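Local coordinates for protein type IV pilus biogenesis factor PilY1 (Pseudomonas aeruginosa, PDB 3HX6) that binds calcium and primes type IV pilus assembly, supporting twitching motility and adhesion to host cells, and is seen here as its C-terminal beta-propeller domain, at residues Thr367-Ile371 and Arg389-Gln393; Ile346-Tyr352 and Met448-Met453. The protein carries 3 engineered substitutions. One frame throughout, in Å; residues are numbered along the deposited sequence.

Contact 1 (Thr367-Ile371 and Arg389-Gln393)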
loop_
_atom_site.group_PDB
_atom_site.type_symbol
_atom_site.label_atom_id
_atom_site.label_comp_id
_atom_site.label_asym_id
_atom_site.label_seq_id
_atom_site.Cartn_x
_atom_site.Cartn_y
_atom_site.Cartn_z
ATOM N N THR A 367 26.455 8.765 19.123
ATOM C CA THR A 367 26.449 7.330 18.898
ATOM C C THR A 367 25.082 6.676 18.785
ATOM O O THR A 367 24.098 7.181 19.319
ATOM C CB THR A 367 27.216 6.651 20.070
ATOM O OG1 THR A 367 28.467 7.325 20.270
ATOM C CG2 THR A 367 27.462 5.182 19.797
ATOM N N LEU A 368 25.042 5.545 18.083
ATOM C CA LEU A 368 23.824 4.750 17.946
ATOM C C LEU A 368 24.104 3.504 18.776
ATOM O O LEU A 368 25.136 2.856 18.592
ATOM C CB LEU A 368 23.575 4.331 16.497
ATOM C CG LEU A 368 22.250 3.567 16.334
ATOM C CD1 LEU A 368 21.083 4.483 16.729
ATOM C CD2 LEU A 368 22.094 3.086 14.880
ATOM N N TYR A 369 23.198 3.176 19.690
ATOM C CA TYR A 369 23.371 2.014 20.552
ATOM C C TYR A 369 22.274 0.984 20.387
ATOM O O TYR A 369 21.132 1.317 20.072
ATOM C CB TYR A 369 23.377 2.421 22.035
ATOM C CG TYR A 369 24.511 3.326 22.452
ATOM C CD1 TYR A 369 24.355 4.710 22.461
ATOM C CD2 TYR A 369 25.741 2.796 22.847
ATOM C CE1 TYR A 369 25.393 5.549 22.856
ATOM C CE2 TYR A 369 26.791 3.624 23.241
ATOM C CZ TYR A 369 26.610 4.997 23.244
ATOM O OH TYR A 369 27.639 5.821 23.630
ATOM N N GLY A 370 22.644 -0.268 20.633
ATOM C CA GLY A 370 21.711 -1.374 20.592
ATOM C C GLY A 370 21.969 -2.118 21.894
ATOM O O GLY A 370 22.960 -2.835 22.008
ATOM N N ILE A 371 21.090 -1.945 22.880
ATOM C CA ILE A 371 21.258 -2.586 24.182
ATOM C C ILE A 371 20.248 -3.701 24.453
ATOM O O ILE A 371 19.048 -3.530 24.278
ATOM C CB ILE A 371 21.140 -1.555 25.326
ATOM C CG1 ILE A 371 22.167 -0.439 25.134
ATOM C CG2 ILE A 371 21.342 -2.251 26.674
ATOM C CD1 ILE A 371 23.607 -0.907 25.139
ATOM N N ARG A 389 30.552 0.492 26.813
ATOM C CA ARG A 389 30.880 0.143 25.437
ATOM C C ARG A 389 31.669 -1.165 25.393
ATOM O O ARG A 389 31.613 -1.897 24.405
ATOM C CB ARG A 389 31.715 1.254 24.801
ATOM C CG ARG A 389 30.972 2.558 24.629
ATOM C CD ARG A 389 31.890 3.636 24.083
ATOM N NE ARG A 389 31.113 4.765 23.598
ATOM C CZ ARG A 389 31.257 5.310 22.398
ATOM N NH1 ARG A 389 32.164 4.835 21.555
ATOM N NH2 ARG A 389 30.470 6.310 22.034
ATOM N N GLY A 390 32.407 -1.443 26.466
ATOM C CA GLY A 390 33.212 -2.654 26.541
ATOM C C GLY A 390 32.407 -3.940 26.461
ATOM O O GLY A 390 32.922 -4.979 26.036
ATOM N N ASN A 391 31.144 -3.880 26.870
ATOM C CA ASN A 391 30.274 -5.053 26.827
ATOM C C ASN A 391 29.535 -5.132 25.498
ATOM O O ASN A 391 28.712 -6.024 25.290
ATOM C CB ASN A 391 29.239 -4.984 27.942
ATOM C CG ASN A 391 29.859 -4.702 29.288
ATOM O OD1 ASN A 391 29.687 -3.621 29.845
ATOM N ND2 ASN A 391 30.600 -5.671 29.812
ATOM N N LEU A 392 29.832 -4.198 24.602
ATOM C CA LEU A 392 29.151 -4.143 23.314
ATOM C C LEU A 392 30.094 -4.356 22.141
ATOM O O LEU A 392 31.301 -4.165 22.261
ATOM C CB LEU A 392 28.464 -2.778 23.163
ATOM C CG LEU A 392 27.671 -2.263 24.367
ATOM C CD1 LEU A 392 27.145 -0.863 24.076
ATOM C CD2 LEU A 392 26.527 -3.218 24.682
ATOM N N GLN A 393 29.528 -4.755 21.008
ATOM C CA GLN A 393 30.308 -4.959 19.804
ATOM C C GLN A 393 30.311 -3.659 19.022
ATOM O O GLN A 393 29.261 -3.146 18.640
ATOM C CB GLN A 393 29.702 -6.054 18.933
ATOM C CG GLN A 393 30.408 -6.200 17.594
ATOM C CD GLN A 393 31.895 -6.435 17.766
ATOM O OE1 GLN A 393 32.303 -7.307 18.527
ATOM N NE2 GLN A 393 32.711 -5.663 17.060
#
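Arg389, Leu392 and Tyr369 carry most of this contact. The Arg389 side chain is extended from CG to NE (chi2 176°), which carries the guanidinium out to the phenol end of Tyr369. Its NH2 donates a hydrogen bond to Tyr369 OH over 3.3 Å. The bond is bent, with an N-H...O angle of 137°, and the hydroxyl sits 30° out of the guanidinium plane. Ring and guanidinium stand nearly perpendicular. The same NH2 lies 2.9 Å from Thr367 OG1, which comes in at the guanidinium edge. Asp437 ties this polar end together, with a salt bridge to Arg389 and a hydrogen bond to Thr367. Gln326 bonds to both Tyr369 OH and Thr367 OG1, so the buried hydroxyls have partners besides the arginine. Thr367 CG2 rests on one face of the Tyr369 ring, toward its rim.

Beyond the polar end the contact is apolar. Leu392 CB points toward 367-371. Its CD1 meets the ring edge at Tyr369 CD2, 4.1 Å away. Both Leu392 methyls also straddle Ile371 CD1, with CD1 to CD1 at 3.7 Å.

The two segments share no backbone hydrogen bonds. This is side-chain packing within one sheet of the beta-propeller domain, where strand 433-437 lies between strands 367-373 and 392-405. Tyr316 of strand 307-317 packs against Tyr369, Ile371, Arg389 and Leu392.

Contact 2 (Ile346-Tyr352 and Met448-Met453); sequences IFGTGKY and MLIEDM
The backbones come closest at Gly350 and Met448, whose CA atoms are 4.8 Å apart, and a nearly straight hydrogen bond from Leu449 N to Thr349 O (2.9 Å) joins them. A water gives one hydrogen each to Gly348 O and Leu449 O, linking the two chains beside the direct bond. Glycines make room here. With CG swung away from the backbone N (chi1 -176°), Leu449 brings CD2 down on Gly348 CA, 3.3 Å away. Met448 CB rests on Gly350 CA at 3.8 Å. From there the Met448 chain runs along the backbone to Tyr352, crossing that side chain at about a right angle, and its CE lies 3.4 Å from Tyr352 CB. Ile450 CG2 packs on the same CB. At the other end Met453 bends at chi3 (-92°), which lays its CE over the strand near Phe347 CA (3.6 Å) and against Ile346 CG2.

Strand 459-466 backs the loop through Ile465 and Leu462. Between the two segments one direct bond and one water serve the peptide groups; Gly350 O and Met448 O find partners in Thr329 and Thr464. The rest is mostly apolar, a loop packed on the glycine-containing end of a strand.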
loop_
_atom_site.group_PDB
_atom_site.type_symbol
_atom_site.label_atom_id
_atom_site.label_comp_id
_atom_site.label_asym_id
_atom_site.label_seq_id
_atom_site.Cartn_x
_atom_site.Cartn_y
_atom_site.Cartn_z
ATOM N N ILE A 346 17.193 0.089 20.793
ATOM C CA ILE A 346 18.040 0.917 19.945
ATOM C C ILE A 346 17.783 2.401 20.176
ATOM O O ILE A 346 16.640 2.853 20.169
ATOM C CB ILE A 346 17.801 0.573 18.454
ATOM C CG1 ILE A 346 18.029 -0.930 18.241
ATOM C CG2 ILE A 346 18.725 1.401 17.570
ATOM C CD1 ILE A 346 17.689 -1.431 16.854
ATOM N N PHE A 347 18.854 3.156 20.395
ATOM C CA PHE A 347 18.734 4.592 20.616
ATOM C C PHE A 347 20.005 5.306 20.180
ATOM O O PHE A 347 21.101 4.744 20.247
ATOM C CB PHE A 347 18.443 4.892 22.095
ATOM C CG PHE A 347 19.399 4.228 23.049
ATOM C CD1 PHE A 347 19.269 2.880 23.355
ATOM C CD2 PHE A 347 20.436 4.951 23.635
ATOM C CE1 PHE A 347 20.159 2.257 24.236
ATOM C CE2 PHE A 347 21.330 4.336 24.516
ATOM C CZ PHE A 347 21.189 2.989 24.815
ATOM N N GLY A 348 19.846 6.542 19.716
ATOM C CA GLY A 348 20.984 7.323 19.267
ATOM C C GLY A 348 21.092 8.593 20.083
ATOM O O GLY A 348 20.110 9.037 20.684
ATOM N N THR A 349 22.272 9.200 20.094
ATOM C CA THR A 349 22.453 10.396 20.893
ATOM C C THR A 349 22.508 11.667 20.059
ATOM O O THR A 349 22.785 11.631 18.858
ATOM C CB THR A 349 23.726 10.275 21.756
ATOM O OG1 THR A 349 24.878 10.210 20.908
ATOM C CG2 THR A 349 23.663 8.999 22.602
ATOM N N GLY A 350 22.240 12.786 20.719
ATOM C CA GLY A 350 22.251 14.078 20.062
ATOM C C GLY A 350 21.285 15.030 20.745
ATOM O O GLY A 350 20.404 14.603 21.491
ATOM N N LYS A 351 21.470 16.326 20.518
ATOM C CA LYS A 351 20.591 17.337 21.090
ATOM C C LYS A 351 20.658 18.526 20.146
ATOM O O LYS A 351 21.726 18.868 19.639
ATOM C CB LYS A 351 21.011 17.697 22.527
ATOM C CG LYS A 351 22.159 18.661 22.701
ATOM C CD LYS A 351 22.443 18.828 24.201
ATOM C CE LYS A 351 23.404 19.967 24.489
ATOM N NZ LYS A 351 22.771 21.292 24.246
ATOM N N TYR A 352 19.511 19.147 19.906
ATOM C CA TYR A 352 19.425 20.231 18.939
ATOM C C TYR A 352 18.451 21.334 19.345
ATOM O O TYR A 352 18.151 22.206 18.531
ATOM C CB TYR A 352 18.941 19.609 17.625
ATOM C CG TYR A 352 19.278 20.333 16.344
ATOM C CD1 TYR A 352 18.407 20.272 15.259
ATOM C CD2 TYR A 352 20.494 20.996 16.176
ATOM C CE1 TYR A 352 18.732 20.842 14.038
ATOM C CE2 TYR A 352 20.831 21.572 14.945
ATOM C CZ TYR A 352 19.940 21.485 13.883
ATOM O OH TYR A 352 20.240 22.031 12.656
ATOM N N MET A 448 24.582 13.752 14.428
ATOM C CA MET A 448 23.813 13.279 15.571
ATOM C C MET A 448 22.415 12.803 15.217
ATOM O O MET A 448 21.921 13.044 14.117
ATOM C CB MET A 448 23.735 14.381 16.629
ATOM C CG MET A 448 23.271 15.711 16.086
ATOM S SD MET A 448 23.268 17.005 17.331
ATOM C CE MET A 448 21.804 17.874 16.875
ATOM N N LEU A 449 21.790 12.111 16.164
ATOM C CA LEU A 449 20.439 11.606 15.976
ATOM C C LEU A 449 19.434 12.428 16.778
ATOM O O LEU A 449 19.551 12.511 18.002
ATOM C CB LEU A 449 20.338 10.155 16.448
ATOM C CG LEU A 449 18.964 9.526 16.197
ATOM C CD1 LEU A 449 18.891 9.131 14.740
ATOM C CD2 LEU A 449 18.732 8.309 17.086
ATOM N N ILE A 450 18.464 13.050 16.115
ATOM C CA ILE A 450 17.446 13.766 16.875
ATOM C C ILE A 450 16.037 13.318 16.467
ATOM O O ILE A 450 15.084 13.533 17.204
ATOM C CB ILE A 450 17.562 15.325 16.763
ATOM C CG1 ILE A 450 17.003 15.825 15.436
ATOM C CG2 ILE A 450 19.013 15.760 16.972
ATOM C CD1 ILE A 450 17.880 15.576 14.260
ATOM N N GLU A 451 15.922 12.675 15.307
ATOM C CA GLU A 451 14.629 12.190 14.797
ATOM C C GLU A 451 14.395 10.725 15.156
ATOM O O GLU A 451 15.341 9.937 15.232
ATOM C CB GLU A 451 14.571 12.325 13.271
ATOM C CG GLU A 451 14.654 13.755 12.757
ATOM C CD GLU A 451 13.434 14.568 13.128
ATOM O OE1 GLU A 451 12.316 14.146 12.762
ATOM O OE2 GLU A 451 13.587 15.624 13.780
ATOM N N ASP A 452 13.131 10.358 15.362
ATOM C CA ASP A 452 12.798 8.981 15.697
ATOM C C ASP A 452 13.184 8.036 14.564
ATOM O O ASP A 452 13.283 8.437 13.403
ATOM C CB ASP A 452 11.308 8.846 16.005
ATOM C CG ASP A 452 10.920 9.524 17.305
ATOM O OD1 ASP A 452 11.794 10.162 17.944
ATOM O OD2 ASP A 452 9.736 9.416 17.693
ATOM N N MET A 453 13.394 6.775 14.919
ATOM C CA MET A 453 13.797 5.766 13.962
ATOM C C MET A 453 12.661 4.804 13.655
ATOM O O MET A 453 11.625 4.814 14.320
ATOM C CB MET A 453 14.987 4.989 14.514
ATOM C CG MET A 453 16.106 5.877 15.034
ATOM S SD MET A 453 17.472 4.888 15.674
ATOM C CE MET A 453 17.027 4.767 17.402
HETATM O O HOH W 1 18.823 11.428 20.244
#

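In the fold
The centres of contacts 1 and 2 lie about 15 Å apart. Strands 343-348 and 367-373 follow each other in the chain and are antiparallel neighbours in one mixed sheet, so the contacts touch directly. Tyr369 N hydrogen-bonds to Phe347 O, and Ile371 packs on Phe347. Along the chain contact 1 is nested inside contact 2: 346-352 comes first, then 367-371 and 389-393, and 448-453 last. Contact 2 lies nearer the centre of the chain, about 9 Å from it against 19 Å for contact 1. Contact 1 ties strand 367-373 to the start of strand 392-405. Contact 2 packs the loop before strand 454-456 on the end of strand 343-348, away from the bound calcium ion.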